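Local coordinates for interferon-activable protein 202 (Mus musculus, PDB 4L5R) that binds double-stranded DNA without sequence specificity and dampens innate immune signalling, inhibiting activation of the AIM2 inflammasome, probably by sequestering cytoplasmic DNA, at residues A[37-42]-A[192-197]. Numbering follows the deposited sequence.
Sequences MFHATV and HSFIKG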
ATOM      1  N   MET A  37       9.740   6.175  -2.896  1.00 28.18           N
ATOM      2  CA  MET A  37       8.803   5.940  -1.796  1.00 25.27           C
ATOM      3  C   MET A  37       8.895   4.485  -1.367  1.00 30.17           C
ATOM      4  O   MET A  37       9.552   3.675  -2.030  1.00 25.30           O
ATOM      5  CB  MET A  37       7.370   6.245  -2.246  1.00 25.37           C
ATOM      6  CG  MET A  37       6.840   5.281  -3.316  1.00 23.96           C
ATOM      7  SD  MET A  37       5.093   5.553  -3.728  1.00 30.62           S
ATOM      8  CE  MET A  37       4.307   4.859  -2.276  1.00 27.01           C
ATOM      9  N   PHE A  38       8.237   4.140  -0.261  1.00 20.24           N
ATOM     10  CA  PHE A  38       8.055   2.748   0.069  1.00 21.02           C
ATOM     11  C   PHE A  38       6.689   2.605   0.727  1.00 22.55           C
ATOM     12  O   PHE A  38       6.145   3.586   1.254  1.00 20.05           O
ATOM     13  CB  PHE A  38       9.211   2.158   0.908  1.00 20.49           C
ATOM     14  CG  PHE A  38       9.385   2.776   2.291  1.00 22.74           C
ATOM     15  CD1 PHE A  38       8.679   2.288   3.374  1.00 23.07           C
ATOM     16  CD2 PHE A  38      10.306   3.792   2.500  1.00 28.70           C
ATOM     17  CE1 PHE A  38       8.847   2.835   4.657  1.00 33.89           C
ATOM     18  CE2 PHE A  38      10.486   4.341   3.772  1.00 27.80           C
ATOM     19  CZ  PHE A  38       9.753   3.855   4.848  1.00 25.20           C
ATOM     20  N   HIS A  39       6.118   1.415   0.626  1.00 18.37           N
ATOM     21  CA  HIS A  39       4.851   1.111   1.295  1.00 20.46           C
ATOM     22  C   HIS A  39       5.091   0.505   2.659  1.00 24.09           C
ATOM     23  O   HIS A  39       6.098  -0.156   2.879  1.00 25.18           O
ATOM     24  CB  HIS A  39       4.044   0.108   0.466  1.00 19.05           C
ATOM     25  CG  HIS A  39       3.570   0.660  -0.835  1.00 22.50           C
ATOM     26  ND1 HIS A  39       2.517   1.545  -0.924  1.00 26.45           N
ATOM     27  CD2 HIS A  39       4.020   0.477  -2.100  1.00 20.99           C
ATOM     28  CE1 HIS A  39       2.336   1.881  -2.189  1.00 27.00           C
ATOM     29  NE2 HIS A  39       3.234   1.242  -2.924  1.00 25.70           N
ATOM     30  N   ALA A  40       4.138   0.680   3.569  1.00 24.26           N
ATOM     31  CA  ALA A  40       4.255   0.032   4.845  1.00 16.80           C
ATOM     32  C   ALA A  40       2.853  -0.191   5.406  1.00 18.35           C
ATOM     33  O   ALA A  40       1.875   0.377   4.902  1.00 19.44           O
ATOM     34  CB  ALA A  40       5.118   0.876   5.809  1.00 20.60           C
ATOM     35  N   THR A  41       2.777  -1.064   6.406  1.00 19.86           N
ATOM     36  CA  THR A  41       1.545  -1.288   7.191  1.00 17.42           C
ATOM     37  C   THR A  41       1.931  -1.125   8.662  1.00 20.42           C
ATOM     38  O   THR A  41       2.977  -1.626   9.099  1.00 24.25           O
ATOM     39  CB  THR A  41       0.992  -2.694   6.948  1.00 18.18           C
ATOM     40  OG1 THR A  41       0.594  -2.814   5.568  1.00 24.15           O
ATOM     41  CG2 THR A  41      -0.235  -2.951   7.817  1.00 31.07           C
ATOM     42  N   VAL A  42       1.102  -0.404   9.409  1.00 21.52           N
ATOM     43  CA  VAL A  42       1.332  -0.186  10.827  1.00 22.66           C
ATOM     44  C   VAL A  42       0.010  -0.404  11.549  1.00 22.84           C
ATOM     45  O   VAL A  42      -1.045  -0.456  10.912  1.00 20.20           O
ATOM     46  CB  VAL A  42       1.799   1.245  11.100  1.00 21.55           C
ATOM     47  CG1 VAL A  42       3.093   1.546  10.309  1.00 19.31           C
ATOM     48  CG2 VAL A  42       0.689   2.254  10.751  1.00 18.85           C
ATOM     49  N   HIS A 192       1.389   5.437  -7.413  1.00 23.44           N
ATOM     50  CA  HIS A 192       2.053   4.748  -6.303  1.00 28.42           C
ATOM     51  C   HIS A 192       2.040   3.218  -6.352  1.00 26.36           C
ATOM     52  O   HIS A 192       2.567   2.573  -5.447  1.00 23.25           O
ATOM     53  CB  HIS A 192       1.449   5.184  -4.948  1.00 27.96           C
ATOM     54  CG  HIS A 192       1.475   6.662  -4.710  1.00 29.68           C
ATOM     55  ND1 HIS A 192       0.426   7.333  -4.119  1.00 27.94           N
ATOM     56  CD2 HIS A 192       2.428   7.596  -4.958  1.00 26.91           C
ATOM     57  CE1 HIS A 192       0.724   8.616  -4.019  1.00 28.34           C
ATOM     58  NE2 HIS A 192       1.934   8.803  -4.521  1.00 31.47           N
ATOM     59  N   SER A 193       1.436   2.616  -7.373  1.00 22.21           N
ATOM     60  CA  SER A 193       1.301   1.166  -7.358  1.00 20.44           C
ATOM     61  C   SER A 193       2.634   0.429  -7.364  1.00 23.77           C
ATOM     62  O   SER A 193       3.622   0.882  -7.957  1.00 29.66           O
ATOM     63  CB  SER A 193       0.421   0.669  -8.519  1.00 22.59           C
ATOM     64  OG  SER A 193      -0.811   1.368  -8.539  1.00 25.17           O
ATOM     65  N   PHE A 194       2.643  -0.713  -6.693  1.00 20.94           N
ATOM     66  CA  PHE A 194       3.821  -1.555  -6.579  1.00 25.44           C
ATOM     67  C   PHE A 194       3.362  -3.005  -6.632  1.00 26.86           C
ATOM     68  O   PHE A 194       2.369  -3.392  -5.988  1.00 25.91           O
ATOM     69  CB  PHE A 194       4.532  -1.264  -5.252  1.00 22.51           C
ATOM     70  CG  PHE A 194       5.842  -1.992  -5.074  1.00 21.02           C
ATOM     71  CD1 PHE A 194       7.023  -1.495  -5.651  1.00 22.00           C
ATOM     72  CD2 PHE A 194       5.915  -3.133  -4.281  1.00 30.70           C
ATOM     73  CE1 PHE A 194       8.232  -2.154  -5.456  1.00 26.45           C
ATOM     74  CE2 PHE A 194       7.123  -3.788  -4.083  1.00 35.91           C
ATOM     75  CZ  PHE A 194       8.288  -3.292  -4.677  1.00 31.03           C
ATOM     76  N   ILE A 195       4.076  -3.809  -7.409  1.00 22.21           N
ATOM     77  CA  ILE A 195       3.711  -5.194  -7.569  1.00 26.32           C
ATOM     78  C   ILE A 195       4.918  -6.105  -7.412  1.00 28.64           C
ATOM     79  O   ILE A 195       6.001  -5.831  -7.954  1.00 31.17           O
ATOM     80  CB  ILE A 195       3.034  -5.390  -8.940  1.00 26.47           C
ATOM     81  CG1 ILE A 195       2.654  -6.844  -9.159  1.00 48.17           C
ATOM     82  CG2 ILE A 195       3.944  -4.889 -10.059  1.00 32.76           C
ATOM     83  CD1 ILE A 195       1.918  -7.052 -10.462  1.00 58.95           C
ATOM     84  N   LYS A 196       4.751  -7.188  -6.662  1.00 25.78           N
ATOM     85  CA  LYS A 196       5.838  -8.158  -6.530  1.00 37.27           C
ATOM     86  C   LYS A 196       5.369  -9.577  -6.246  1.00 36.93           C
ATOM     87  O   LYS A 196       4.252  -9.799  -5.764  1.00 32.56           O
ATOM     88  CB  LYS A 196       6.859  -7.712  -5.474  1.00 41.04           C
ATOM     89  CG  LYS A 196       6.373  -7.771  -4.047  1.00 44.12           C
ATOM     90  CD  LYS A 196       7.536  -7.516  -3.085  1.00 55.54           C
ATOM     91  CE  LYS A 196       7.052  -7.294  -1.654  1.00 65.49           C
ATOM     92  NZ  LYS A 196       8.174  -6.966  -0.719  1.00 72.82           N
ATOM     93  N   GLY A 197       6.229 -10.538  -6.563  1.00 31.27           N
ATOM     94  CA  GLY A 197       5.964 -11.922  -6.218  1.00 40.00           C
ATOM     95  C   GLY A 197       6.009 -12.032  -4.709  1.00 46.20           C
ATOM     96  O   GLY A 197       6.835 -11.388  -4.068  1.00 42.45           O
TER
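Met37 and His39, on the same face of strand 35-43, face His192 and Phe194 across a gap too wide for backbone pairing, the CA atoms of His39 and Phe194 lying 8.4 Å apart. The two segments belong to different β-sheets, those of the two OB folds that make up a HIN-200 domain, so the contact is a buried interface between subdomains, bridged by side chains. Its one hydrogen bond runs from His39 NE2 to His192 O (2.9 Å), with the oxygen nearly in the imidazole plane. The C=O...N angle is 166°. The bond is nevertheless bent at the hydrogen (136°). Along the same edge of the ring, CD2 meets Phe194 CB at 3.6 Å, while Met37 CE rests over one face, towards the rim. Cutting His39 back to an alanine would remove the imidazole and probably leave the His192 carbonyl without this donor and open a gap between Met37 CE and Phe194 CB. Outside the segments, the His39 ring meets Phe174 and its backbone N is hydrogen-bonded to Thr25 OG1, which ties it to both sheets. His39 also mediates interaction with TP53BP1, and 37-44 is required for homomultimerization. The Phe194 ring swings off from this strand to meet Phe28, CG being anti to the backbone N (chi1 -175°). His192 ND1 is hydrogen-bonded to Lys52 NZ, while its ring meets Tyr30 edge-to-face. The side chains of Met37 and His192 cross at about a right angle, and SD approaches the ring obliquely in a sulfur-aromatic contact, 3.6 Å from His192 CD2.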